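Local coordinates for protein serine hydrolase CCSP0084 (Cycloclasticus sp. P1, PDB 4I3F) that is a serine hydrolase of the alpha/beta hydrolase fold that probably cleaves carbon-carbon bonds of meta-cleavage products and esters during breakdown of polyaromatic hydrocarbons, at residues Asn33-Glu38 / Phe84-His89; Ala57-Asn62 / Ala78-Gly83; Asn37-Asp42 / Phe69-Tyr74. All coordinates share one frame; numbering follows the deposited sequence.

Interaction 1: residues Asn33-Glu38 / Phe84-His89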
ATOM      1  N   ASN A  33      11.236   6.121 -14.457  1.00 15.51           N
ATOM      2  CA  ASN A  33       9.834   6.334 -14.823  1.00 18.03           C
ATOM      3  C   ASN A  33       8.853   5.608 -13.923  1.00 16.86           C
ATOM      4  O   ASN A  33       9.090   4.464 -13.528  1.00 16.23           O
ATOM      5  CB  ASN A  33       9.585   5.930 -16.273  1.00 20.63           C
ATOM      6  CG  ASN A  33      10.163   6.917 -17.250  1.00 28.56           C
ATOM      7  OD1 ASN A  33      10.071   8.124 -17.050  1.00 33.88           O
ATOM      8  ND2 ASN A  33      10.777   6.410 -18.315  1.00 36.01           N
ATOM      9  N   THR A  34       7.743   6.275 -13.620  1.00 12.46           N
ATOM     10  CA  THR A  34       6.666   5.670 -12.844  1.00 13.79           C
ATOM     11  C   THR A  34       5.488   5.291 -13.735  1.00 16.05           C
ATOM     12  O   THR A  34       5.004   6.111 -14.513  1.00 17.40           O
ATOM     13  CB  THR A  34       6.177   6.618 -11.740  1.00 15.62           C
ATOM     14  OG1 THR A  34       7.157   6.670 -10.698  1.00 14.40           O
ATOM     15  CG2 THR A  34       4.860   6.126 -11.147  1.00 15.18           C
ATOM     16  N   PHE A  35       5.032   4.043 -13.630  1.00 14.81           N
ATOM     17  CA  PHE A  35       3.821   3.645 -14.332  1.00 15.76           C
ATOM     18  C   PHE A  35       2.636   4.099 -13.496  1.00 14.99           C
ATOM     19  O   PHE A  35       2.567   3.809 -12.302  1.00 12.81           O
ATOM     20  CB  PHE A  35       3.784   2.135 -14.543  1.00 16.39           C
ATOM     21  CG  PHE A  35       2.556   1.666 -15.272  1.00 17.47           C
ATOM     22  CD1 PHE A  35       2.446   1.832 -16.647  1.00 17.03           C
ATOM     23  CD2 PHE A  35       1.506   1.081 -14.577  1.00 14.87           C
ATOM     24  CE1 PHE A  35       1.319   1.414 -17.326  1.00 22.69           C
ATOM     25  CE2 PHE A  35       0.375   0.658 -15.246  1.00 18.35           C
ATOM     26  CZ  PHE A  35       0.278   0.823 -16.624  1.00 18.58           C
ATOM     27  N   LEU A  36       1.718   4.829 -14.120  1.00 15.95           N
ATOM     28  CA  LEU A  36       0.638   5.469 -13.387  1.00 15.24           C
ATOM     29  C   LEU A  36      -0.736   5.085 -13.920  1.00 14.16           C
ATOM     30  O   LEU A  36      -0.989   5.152 -15.119  1.00 19.02           O
ATOM     31  CB  LEU A  36       0.802   6.987 -13.467  1.00 18.14           C
ATOM     32  CG  LEU A  36      -0.280   7.812 -12.776  1.00 19.21           C
ATOM     33  CD1 LEU A  36      -0.203   7.635 -11.270  1.00 18.15           C
ATOM     34  CD2 LEU A  36      -0.172   9.275 -13.169  1.00 17.48           C
ATOM     35  N   ASN A  37      -1.618   4.663 -13.023  1.00 16.71           N
ATOM     36  CA  ASN A  37      -3.034   4.539 -13.359  1.00 19.65           C
ATOM     37  C   ASN A  37      -3.806   5.758 -12.841  1.00 16.36           C
ATOM     38  O   ASN A  37      -3.573   6.202 -11.719  1.00 15.42           O
ATOM     39  CB  ASN A  37      -3.616   3.284 -12.720  1.00 17.94           C
ATOM     40  CG  ASN A  37      -2.897   2.019 -13.152  1.00 16.54           C
ATOM     41  OD1 ASN A  37      -3.179   1.469 -14.208  1.00 17.84           O
ATOM     42  ND2 ASN A  37      -1.978   1.541 -12.320  1.00 12.17           N
ATOM     43  N   GLU A  38      -4.713   6.289 -13.658  1.00 14.73           N
ATOM     44  CA  GLU A  38      -5.536   7.429 -13.259  1.00 17.65           C
ATOM     45  C   GLU A  38      -7.003   7.224 -13.608  1.00 18.61           C
ATOM     46  O   GLU A  38      -7.334   6.615 -14.621  1.00 20.17           O
ATOM     47  CB  GLU A  38      -5.068   8.703 -13.964  1.00 21.83           C
ATOM     48  CG  GLU A  38      -3.947   9.442 -13.285  1.00 22.56           C
ATOM     49  CD  GLU A  38      -3.605  10.723 -14.014  1.00 25.78           C
ATOM     50  OE1 GLU A  38      -2.956  10.640 -15.077  1.00 24.06           O
ATOM     51  OE2 GLU A  38      -3.999  11.802 -13.533  1.00 21.53           O
ATOM     52  N   PHE A  84       8.395  -2.037  -8.035  1.00 13.29           N
ATOM     53  CA  PHE A  84       7.276  -2.957  -8.270  1.00 12.52           C
ATOM     54  C   PHE A  84       6.722  -2.726  -9.660  1.00 15.48           C
ATOM     55  O   PHE A  84       6.814  -1.616 -10.182  1.00 13.98           O
ATOM     56  CB  PHE A  84       6.135  -2.708  -7.280  1.00 12.44           C
ATOM     57  CG  PHE A  84       6.453  -3.089  -5.862  1.00 12.85           C
ATOM     58  CD1 PHE A  84       6.161  -4.361  -5.397  1.00 16.05           C
ATOM     59  CD2 PHE A  84       7.023  -2.167  -4.989  1.00 13.26           C
ATOM     60  CE1 PHE A  84       6.439  -4.723  -4.084  1.00 16.58           C
ATOM     61  CE2 PHE A  84       7.307  -2.520  -3.675  1.00 13.10           C
ATOM     62  CZ  PHE A  84       7.019  -3.802  -3.226  1.00 17.17           C
ATOM     63  N   GLY A  85       6.129  -3.764 -10.244  1.00 14.27           N
ATOM     64  CA  GLY A  85       5.434  -3.646 -11.517  1.00 21.70           C
ATOM     65  C   GLY A  85       6.250  -2.983 -12.604  1.00 22.15           C
ATOM     66  O   GLY A  85       7.383  -3.375 -12.855  1.00 21.01           O
ATOM     67  N   LEU A  86       5.684  -1.949 -13.219  1.00 14.24           N
ATOM     68  CA  LEU A  86       6.342  -1.267 -14.329  1.00 17.64           C
ATOM     69  C   LEU A  86       7.008   0.034 -13.883  1.00 18.92           C
ATOM     70  O   LEU A  86       7.231   0.941 -14.696  1.00 19.66           O
ATOM     71  CB  LEU A  86       5.343  -0.999 -15.454  1.00 18.97           C
ATOM     72  CG  LEU A  86       4.784  -2.260 -16.103  1.00 23.49           C
ATOM     73  CD1 LEU A  86       3.668  -1.895 -17.066  1.00 23.57           C
ATOM     74  CD2 LEU A  86       5.878  -3.012 -16.828  1.00 22.43           C
ATOM     75  N   SER A  87       7.332   0.119 -12.596  1.00 13.44           N
ATOM     76  CA  SER A  87       8.097   1.255 -12.083  1.00 14.06           C
ATOM     77  C   SER A  87       9.474   0.826 -11.573  1.00 11.83           C
ATOM     78  O   SER A  87       9.877   1.188 -10.461  1.00 13.28           O
ATOM     79  CB  SER A  87       7.325   1.967 -10.974  1.00 14.88           C
ATOM     80  OG  SER A  87       6.155   2.580 -11.493  1.00 16.33           O
ATOM     81  N   GLN A  88      10.193   0.057 -12.386  1.00 15.87           N
ATOM     82  CA  GLN A  88      11.516  -0.389 -11.988  0.50 17.32           C
ATOM     83  C   GLN A  88      12.464   0.789 -11.771  1.00 13.96           C
ATOM     84  O   GLN A  88      12.500   1.737 -12.553  1.00 16.69           O
ATOM     85  CB  GLN A  88      12.071  -1.387 -13.000  0.50 18.56           C
ATOM     86  CG  GLN A  88      11.226  -2.654 -13.078  0.50 21.57           C
ATOM     87  CD  GLN A  88      11.101  -3.353 -11.732  0.50 22.66           C
ATOM     88  OE1 GLN A  88      12.090  -3.806 -11.168  0.50 14.34           O
ATOM     89  NE2 GLN A  88       9.878  -3.442 -11.213  0.50 20.99           N
ATOM     90  N   HIS A  89      13.219   0.715 -10.683  1.00 14.28           N
ATOM     91  CA  HIS A  89      14.180   1.757 -10.353  1.00 12.95           C
ATOM     92  C   HIS A  89      15.393   1.608 -11.255  1.00 14.13           C
ATOM     93  O   HIS A  89      15.710   0.510 -11.720  1.00 17.83           O
ATOM     94  CB  HIS A  89      14.577   1.686  -8.871  1.00 12.52           C
ATOM     95  CG  HIS A  89      15.222   2.938  -8.361  1.00 12.58           C
ATOM     96  ND1 HIS A  89      16.585   3.135  -8.379  1.00 20.18           N
ATOM     97  CD2 HIS A  89      14.688   4.059  -7.819  1.00 13.48           C
ATOM     98  CE1 HIS A  89      16.865   4.326  -7.880  1.00 21.60           C
ATOM     99  NE2 HIS A  89      15.731   4.904  -7.526  1.00 15.27           N
TER
HETATM  100  O   HOH W   1      10.873   2.616 -14.542  1.00 20.03           O

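Interaction 2: residues Ala57-Asn62 / Ala78-Gly83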
ATOM      1  N   ALA A  57       3.291  -7.542  -6.496  1.00 16.85           N
ATOM      2  CA  ALA A  57       2.344  -6.456  -6.250  1.00 17.28           C
ATOM      3  C   ALA A  57       2.466  -5.344  -7.288  1.00 16.35           C
ATOM      4  O   ALA A  57       3.559  -5.060  -7.784  1.00 15.79           O
ATOM      5  CB  ALA A  57       2.534  -5.875  -4.861  1.00 19.70           C
ATOM      6  N   ASN A  58       1.332  -4.731  -7.613  1.00 14.59           N
ATOM      7  CA  ASN A  58       1.305  -3.512  -8.419  1.00 14.65           C
ATOM      8  C   ASN A  58       0.051  -2.714  -8.078  1.00 20.98           C
ATOM      9  O   ASN A  58      -0.754  -3.151  -7.248  1.00 16.39           O
ATOM     10  CB  ASN A  58       1.460  -3.804  -9.933  1.00 12.41           C
ATOM     11  CG  ASN A  58       0.216  -4.459 -10.571  1.00 18.19           C
ATOM     12  OD1 ASN A  58       0.131  -4.574 -11.794  1.00 34.01           O
ATOM     13  ND2 ASN A  58      -0.738  -4.865  -9.759  1.00 17.10           N
ATOM     14  N   ALA A  59      -0.115  -1.551  -8.695  1.00 13.73           N
ATOM     15  CA  ALA A  59      -1.241  -0.678  -8.366  1.00 13.30           C
ATOM     16  C   ALA A  59      -2.580  -1.352  -8.633  1.00 17.41           C
ATOM     17  O   ALA A  59      -3.449  -1.402  -7.766  1.00 15.83           O
ATOM     18  CB  ALA A  59      -1.140   0.624  -9.137  1.00 15.45           C
ATOM     19  N   MET A  60      -2.758  -1.868  -9.840  1.00 13.54           N
ATOM     20  CA  MET A  60      -4.068  -2.378 -10.213  1.00 14.61           C
ATOM     21  C   MET A  60      -4.493  -3.616  -9.431  1.00 20.76           C
ATOM     22  O   MET A  60      -5.679  -3.780  -9.155  1.00 19.28           O
ATOM     23  CB  MET A  60      -4.159  -2.612 -11.717  1.00 22.54           C
ATOM     24  CG  MET A  60      -4.170  -1.316 -12.503  1.00 23.73           C
ATOM     25  SD  MET A  60      -5.402  -0.170 -11.854  1.00 34.72           S
ATOM     26  CE  MET A  60      -6.876  -1.055 -12.340  1.00 23.81           C
ATOM     27  N   SER A  61      -3.546  -4.482  -9.061  1.00 15.76           N
ATOM     28  CA  SER A  61      -3.917  -5.700  -8.324  1.00 16.86           C
ATOM     29  C   SER A  61      -4.531  -5.328  -6.976  1.00 18.08           C
ATOM     30  O   SER A  61      -5.417  -6.025  -6.471  1.00 20.68           O
ATOM     31  CB  SER A  61      -2.725  -6.650  -8.135  1.00 21.31           C
ATOM     32  OG  SER A  61      -1.749  -6.086  -7.281  1.00 21.27           O
ATOM     33  N   ASN A  62      -4.077  -4.212  -6.417  1.00 14.65           N
ATOM     34  CA  ASN A  62      -4.609  -3.704  -5.163  1.00 12.98           C
ATOM     35  C   ASN A  62      -5.883  -2.897  -5.349  1.00 14.70           C
ATOM     36  O   ASN A  62      -6.845  -3.072  -4.605  1.00 14.51           O
ATOM     37  CB  ASN A  62      -3.589  -2.788  -4.490  1.00 13.28           C
ATOM     38  CG  ASN A  62      -2.563  -3.536  -3.686  1.00 19.37           C
ATOM     39  OD1 ASN A  62      -2.303  -3.204  -2.524  1.00 15.29           O
ATOM     40  ND2 ASN A  62      -1.952  -4.539  -4.300  1.00 18.19           N
ATOM     41  N   ALA A  78      -2.994   6.090  -8.970  1.00 11.35           N
ATOM     42  CA  ALA A  78      -2.508   4.842  -8.376  1.00  9.34           C
ATOM     43  C   ALA A  78      -1.268   4.367  -9.114  1.00  9.93           C
ATOM     44  O   ALA A  78      -1.368   3.683 -10.133  1.00 12.57           O
ATOM     45  CB  ALA A  78      -3.591   3.769  -8.428  1.00 14.53           C
ATOM     46  N   PRO A  79      -0.086   4.745  -8.617  1.00 10.58           N
ATOM     47  CA  PRO A  79       1.137   4.350  -9.322  1.00 12.47           C
ATOM     48  C   PRO A  79       1.659   2.984  -8.889  1.00 10.77           C
ATOM     49  O   PRO A  79       1.395   2.551  -7.761  1.00  9.93           O
ATOM     50  CB  PRO A  79       2.132   5.419  -8.876  1.00  9.39           C
ATOM     51  CG  PRO A  79       1.681   5.740  -7.432  1.00  9.87           C
ATOM     52  CD  PRO A  79       0.174   5.708  -7.526  1.00 11.50           C
ATOM     53  N   ASP A  80       2.392   2.317  -9.778  1.00 13.26           N
ATOM     54  CA  ASP A  80       3.252   1.222  -9.348  1.00 10.99           C
ATOM     55  C   ASP A  80       4.367   1.874  -8.542  1.00 13.63           C
ATOM     56  O   ASP A  80       5.023   2.815  -9.000  1.00 12.33           O
ATOM     57  CB  ASP A  80       3.848   0.452 -10.532  1.00 11.84           C
ATOM     58  CG  ASP A  80       2.836  -0.447 -11.240  1.00 16.48           C
ATOM     59  OD1 ASP A  80       1.669  -0.537 -10.797  1.00 14.40           O
ATOM     60  OD2 ASP A  80       3.220  -1.078 -12.251  1.00 16.27           O
ATOM     61  N   ILE A  81       4.564   1.389  -7.325  1.00 13.89           N
ATOM     62  CA  ILE A  81       5.568   1.950  -6.433  1.00 10.92           C
ATOM     63  C   ILE A  81       6.934   1.478  -6.923  1.00 15.05           C
ATOM     64  O   ILE A  81       7.052   0.398  -7.506  1.00 11.87           O
ATOM     65  CB  ILE A  81       5.241   1.549  -4.976  1.00  8.09           C
ATOM     66  CG1 ILE A  81       3.923   2.204  -4.556  1.00 12.49           C
ATOM     67  CG2 ILE A  81       6.332   1.960  -4.008  1.00 13.20           C
ATOM     68  CD1 ILE A  81       3.399   1.709  -3.219  1.00 11.65           C
ATOM     69  N   ALA A  82       7.957   2.310  -6.736  1.00 11.39           N
ATOM     70  CA  ALA A  82       9.276   2.033  -7.292  1.00 10.32           C
ATOM     71  C   ALA A  82       9.753   0.638  -6.905  1.00 10.56           C
ATOM     72  O   ALA A  82       9.609   0.218  -5.750  1.00 13.47           O
ATOM     73  CB  ALA A  82      10.280   3.101  -6.858  1.00  9.45           C
ATOM     74  N   GLY A  83      10.283  -0.088  -7.883  1.00 10.44           N
ATOM     75  CA  GLY A  83      10.724  -1.452  -7.655  1.00 15.60           C
ATOM     76  C   GLY A  83       9.641  -2.484  -7.906  1.00 14.65           C
ATOM     77  O   GLY A  83       9.929  -3.682  -7.967  1.00 16.21           O
TER
HETATM   78  O   HOH W   2      -0.752  -1.186 -12.072  1.00 15.77           O

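Interaction 3: residues Asn37-Asp42 / Phe69-Tyr74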
ATOM      1  N   ASN A  37      -1.618   4.663 -13.023  1.00 16.71           N
ATOM      2  CA  ASN A  37      -3.034   4.539 -13.359  1.00 19.65           C
ATOM      3  C   ASN A  37      -3.806   5.758 -12.841  1.00 16.36           C
ATOM      4  O   ASN A  37      -3.573   6.202 -11.719  1.00 15.42           O
ATOM      5  CB  ASN A  37      -3.616   3.284 -12.720  1.00 17.94           C
ATOM      6  CG  ASN A  37      -2.897   2.019 -13.152  1.00 16.54           C
ATOM      7  OD1 ASN A  37      -3.179   1.469 -14.208  1.00 17.84           O
ATOM      8  ND2 ASN A  37      -1.978   1.541 -12.320  1.00 12.17           N
ATOM      9  N   GLU A  38      -4.713   6.289 -13.658  1.00 14.73           N
ATOM     10  CA  GLU A  38      -5.536   7.429 -13.259  1.00 17.65           C
ATOM     11  C   GLU A  38      -7.003   7.224 -13.608  1.00 18.61           C
ATOM     12  O   GLU A  38      -7.334   6.615 -14.621  1.00 20.17           O
ATOM     13  CB  GLU A  38      -5.068   8.703 -13.964  1.00 21.83           C
ATOM     14  CG  GLU A  38      -3.947   9.442 -13.285  1.00 22.56           C
ATOM     15  CD  GLU A  38      -3.605  10.723 -14.014  1.00 25.78           C
ATOM     16  OE1 GLU A  38      -2.956  10.640 -15.077  1.00 24.06           O
ATOM     17  OE2 GLU A  38      -3.999  11.802 -13.533  1.00 21.53           O
ATOM     18  N   ALA A  39      -7.889   7.771 -12.787  1.00 18.40           N
ATOM     19  CA  ALA A  39      -9.303   7.826 -13.149  1.00 18.84           C
ATOM     20  C   ALA A  39      -9.900   9.086 -12.540  1.00 19.23           C
ATOM     21  O   ALA A  39      -9.309   9.661 -11.621  1.00 19.23           O
ATOM     22  CB  ALA A  39     -10.031   6.587 -12.662  1.00 22.55           C
ATOM     23  N   GLY A  40     -11.058   9.504 -13.043  1.00 21.14           N
ATOM     24  CA  GLY A  40     -11.719  10.695 -12.539  1.00 20.65           C
ATOM     25  C   GLY A  40     -10.861  11.932 -12.731  1.00 21.09           C
ATOM     26  O   GLY A  40     -10.833  12.816 -11.877  1.00 19.97           O
ATOM     27  N   THR A  41     -10.175  12.010 -13.867  1.00 23.46           N
ATOM     28  CA  THR A  41      -9.191  13.066 -14.079  1.00 20.62           C
ATOM     29  C   THR A  41      -9.807  14.463 -14.179  1.00 24.44           C
ATOM     30  O   THR A  41      -9.097  15.466 -14.088  1.00 28.98           O
ATOM     31  CB  THR A  41      -8.300  12.783 -15.303  1.00 22.82           C
ATOM     32  OG1 THR A  41      -9.114  12.626 -16.470  1.00 23.74           O
ATOM     33  CG2 THR A  41      -7.488  11.507 -15.087  1.00 27.79           C
ATOM     34  N   ASP A  42     -11.124  14.524 -14.347  1.00 21.54           N
ATOM     35  CA  ASP A  42     -11.825  15.799 -14.414  1.00 28.40           C
ATOM     36  C   ASP A  42     -12.228  16.332 -13.034  1.00 31.41           C
ATOM     37  O   ASP A  42     -12.699  17.467 -12.918  1.00 30.49           O
ATOM     38  CB  ASP A  42     -13.052  15.687 -15.323  1.00 34.30           C
ATOM     39  CG  ASP A  42     -13.966  14.529 -14.941  1.00 45.61           C
ATOM     40  OD1 ASP A  42     -13.484  13.544 -14.342  1.00 38.20           O
ATOM     41  OD2 ASP A  42     -15.175  14.597 -15.262  1.00 51.09           O
ATOM     42  N   PHE A  69     -14.928   3.135  -8.244  1.00 23.21           N
ATOM     43  CA  PHE A  69     -15.871   3.640  -7.260  1.00 17.98           C
ATOM     44  C   PHE A  69     -15.506   5.056  -6.838  1.00 19.06           C
ATOM     45  O   PHE A  69     -16.353   5.955  -6.871  1.00 23.92           O
ATOM     46  CB  PHE A  69     -15.915   2.723  -6.035  1.00 21.23           C
ATOM     47  CG  PHE A  69     -16.883   3.177  -4.985  1.00 22.50           C
ATOM     48  CD1 PHE A  69     -18.245   2.980  -5.146  1.00 27.83           C
ATOM     49  CD2 PHE A  69     -16.434   3.817  -3.841  1.00 19.41           C
ATOM     50  CE1 PHE A  69     -19.141   3.407  -4.184  1.00 29.64           C
ATOM     51  CE2 PHE A  69     -17.328   4.243  -2.877  1.00 16.02           C
ATOM     52  CZ  PHE A  69     -18.676   4.034  -3.043  1.00 22.85           C
ATOM     53  N   LEU A  70     -14.251   5.249  -6.440  1.00 17.77           N
ATOM     54  CA  LEU A  70     -13.797   6.550  -5.957  1.00 14.97           C
ATOM     55  C   LEU A  70     -13.771   7.587  -7.081  1.00 19.04           C
ATOM     56  O   LEU A  70     -14.000   8.775  -6.848  1.00 18.22           O
ATOM     57  CB  LEU A  70     -12.431   6.434  -5.293  1.00 14.67           C
ATOM     58  CG  LEU A  70     -12.385   5.615  -4.003  1.00 15.20           C
ATOM     59  CD1 LEU A  70     -10.943   5.328  -3.622  1.00 12.78           C
ATOM     60  CD2 LEU A  70     -13.068   6.368  -2.884  1.00 21.60           C
ATOM     61  N   ALA A  71     -13.522   7.130  -8.305  1.00 18.81           N
ATOM     62  CA  ALA A  71     -13.442   8.043  -9.445  1.00 25.82           C
ATOM     63  C   ALA A  71     -14.750   8.751  -9.785  1.00 23.13           C
ATOM     64  O   ALA A  71     -14.739   9.711 -10.554  1.00 24.76           O
ATOM     65  CB  ALA A  71     -12.887   7.341 -10.668  1.00 23.65           C
ATOM     66  N   GLU A  72     -15.877   8.289  -9.244  1.00 23.89           N
ATOM     67  CA  GLU A  72     -17.157   8.966  -9.439  0.50 27.71           C
ATOM     68  C   GLU A  72     -17.112  10.372  -8.844  1.00 24.85           C
ATOM     69  O   GLU A  72     -17.869  11.252  -9.241  1.00 29.94           O
ATOM     70  CB  GLU A  72     -18.295   8.182  -8.774  0.50 28.81           C
ATOM     71  CG  GLU A  72     -18.538   6.780  -9.326  0.50 33.66           C
ATOM     72  CD  GLU A  72     -19.595   6.024  -8.534  0.50 43.40           C
ATOM     73  OE1 GLU A  72     -20.158   6.610  -7.584  0.50 42.97           O
ATOM     74  OE2 GLU A  72     -19.863   4.848  -8.857  0.50 48.40           O
ATOM     75  N   ASN A  73     -16.227  10.572  -7.871  1.00 22.19           N
ATOM     76  CA  ASN A  73     -16.176  11.843  -7.164  1.00 20.47           C
ATOM     77  C   ASN A  73     -14.768  12.384  -6.939  1.00 19.19           C
ATOM     78  O   ASN A  73     -14.593  13.552  -6.570  1.00 21.03           O
ATOM     79  CB  ASN A  73     -16.931  11.719  -5.830  1.00 24.39           C
ATOM     80  CG  ASN A  73     -18.399  11.354  -6.025  1.00 30.74           C
ATOM     81  OD1 ASN A  73     -18.783  10.186  -5.927  1.00 32.80           O
ATOM     82  ND2 ASN A  73     -19.221  12.351  -6.318  1.00 28.82           N
ATOM     83  N   TYR A  74     -13.760  11.547  -7.172  1.00 16.45           N
ATOM     84  CA  TYR A  74     -12.377  11.935  -6.901  1.00 16.10           C
ATOM     85  C   TYR A  74     -11.439  11.631  -8.058  1.00 17.89           C
ATOM     86  O   TYR A  74     -11.639  10.660  -8.791  1.00 16.53           O
ATOM     87  CB  TYR A  74     -11.852  11.224  -5.646  1.00 15.14           C
ATOM     88  CG  TYR A  74     -12.526  11.690  -4.378  1.00 15.24           C
ATOM     89  CD1 TYR A  74     -12.070  12.817  -3.702  1.00 17.36           C
ATOM     90  CD2 TYR A  74     -13.632  11.013  -3.867  1.00 14.99           C
ATOM     91  CE1 TYR A  74     -12.686  13.252  -2.555  1.00 19.90           C
ATOM     92  CE2 TYR A  74     -14.260  11.446  -2.727  1.00 15.53           C
ATOM     93  CZ  TYR A  74     -13.780  12.565  -2.075  1.00 20.68           C
ATOM     94  OH  TYR A  74     -14.403  13.000  -0.932  1.00 19.03           O
TER

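Interaction 1: residues Asn33-Glu38 / Phe84-His89
In Ser-87 the hydroxyl stands beside the backbone N and anti to the carbonyl carbon (chi1 -67°), which aims OG at the backbone of strand 32-39, onto Phe-35 N. In Phe-35 itself CG is anti to the backbone N (chi1 -180°), and the ring runs alongside Leu-86, both side chains pointing the same way.

The polar half of the contact is the bond from Phe-35 N to Ser-87 OG, 2.8 Å long with an N-H...O angle of 157°. OG accepts from this strand N-H and donates to Asp-80 O in the loop after strand 75-79. The apolar half is close: Phe-35 CB lies 3.6 Å from Leu-86 CB, and Leu-86 CD1 sits over one ring face, 4.0 Å from the centroid of the Phe-35 ring, as a CH-pi contact. A water adds a second polar link, donating to Asn-33 O at 2.8 Å and to Gln-88 O at 2.7 Å.

The loop reaches the strand through a type II' turn from Phe-84 to Ser-87, closed by Ser-87 N to Phe-84 O at 3.0 Å.

With an alanine here in place of Ser-87, Phe-35 N would probably be left without its acceptor and Asp-80 O without one of its donors. Chemically, the buried hydroxyl bridges Phe-35 N and Asp-80 O, a donor and an acceptor too far apart to bond directly, where strand 32-39 and the chain leaving strand 75-79 part.

Interaction 2: residues Ala57-Asn62 / Ala78-Gly83
Asp-80 and Asn-58 lie side by side and point the same way, with their flat end groups turned 33° apart, and the carboxylate meets the start of helix 59-63 just beyond Asn-58. Asp-80 CG is held beside its own backbone N, anti to the carbonyl carbon (chi1 -74°), which swings OD1 across to the helix.

There OD1 accepts from Ala-59 N at 2.9 Å in a nearly straight bond, the N-H...O angle being 173°. The N-H arrives on the anti side of OD1, tilted out of the carboxylate plane. Asn-58 CB brushes the same oxygen, 3.4 Å from Asp-80 OD1. A water extends the grip by one residue, giving a proton to Asp-80 OD1 at 2.8 Å and accepting from Met-60 N at 3.1 Å. The acid thus serves the first N-H groups of the helix, directly and through water, and its negative charge would be expected to sit well against the positive helix end. OD2 is occupied too, by Leu-86 N.

Next to this bond, Ala-59 points its methyl at the strand: CB is 3.2 Å from Ala-78 O and 4.0 Å from Ala-78 CB. This is tight, and a small side chain suits it.

Asn-58 holds the N-cap position of a short helix that follows the loop leaving strand 46-50. Asn-62, one turn on, bonds back to Gly-52 in that loop and to Asn-124 at the end of strand 119-124. Strand 32-39 lies next door, where Asn-37 packs on Ala-59 and bonds Ala-78 O, while helix 96-113 covers Pro-79 and Ile-81.

Interaction 3: residues Asn37-Asp42 / Phe69-Tyr74
Ala-39 and Ala-71 meet methyl to methyl, CB to CB at 3.6 Å, and this pair is the apolar heart of a small contact between the end of strand 32-39 and the region around the end of helix 66-70. The Ala-71 methyl also lies against the next peptide, 3.7 Å from Gly-40 N. Gly-40 CA comes up to the partner backbone as well, 3.7 Å from Tyr-74 O. The touching is van der Waals throughout, between methyls and main chain.

Gly-40 has a positive phi (61°) and passes close to two carbonyls. A beta carbon built on it would fall about 2.3 Å from Tyr-74 O and about 2.8 Å from Ala-71 O, both impossible, so the absence of a side chain is what lets the two chains draw together.

One shell out, Leu-70 O shapes the partner segment. Tyr-74 N donates to Leu-70 O at 2.8 Å. A second bond to Leu-70 O comes from Asn-73 N at 3.0 Å, and the chain bends round so that Ala-71 and Tyr-74 O face the same strand end. The Tyr-74 ring turns an edge to Leu-70 O, in plane with it. Tyr-74 starts out away from the strand; its ring packs on Phe-297 of helix 286-298 and its OH bonds Asp-298. Leu-70 goes inward, onto Ile-47, Leu-49 and Cys-76.

Further out, Ala-39 is paired through its backbone with Cys-76. The arrangement belongs to the beta-alpha-beta crossover from strand 46-50 through helices 59-63 and 66-70 to the parallel strand 75-79: its return turn packs against the end of antiparallel strand 32-39, one strand in from the outermost strand 23-29 of the alpha/beta hydrolase sheet.

How the interactions relate
Interaction 2 is the buried one, its centre about 8 Å from the centre of the chain; interactions 1 and 3 are only partly buried, their centres about 14 and 18 Å from it. Strand 32-39 supplies one side of both outer contacts, near its start in interaction 1 and at its end in interaction 3, while interaction 2 uses its sheet neighbour, strand 75-79. Asp-80 ties interactions 1 and 2 together, and Asn-37, in the strand segments of both interactions 1 and 3, pairs with Ala-78 of interaction 2. The chemistry shifts accordingly: a charged group at an interior helix start, a hydroxyl and an aromatic ring at the loop, bare methyls and glycine backbone at the strand's end.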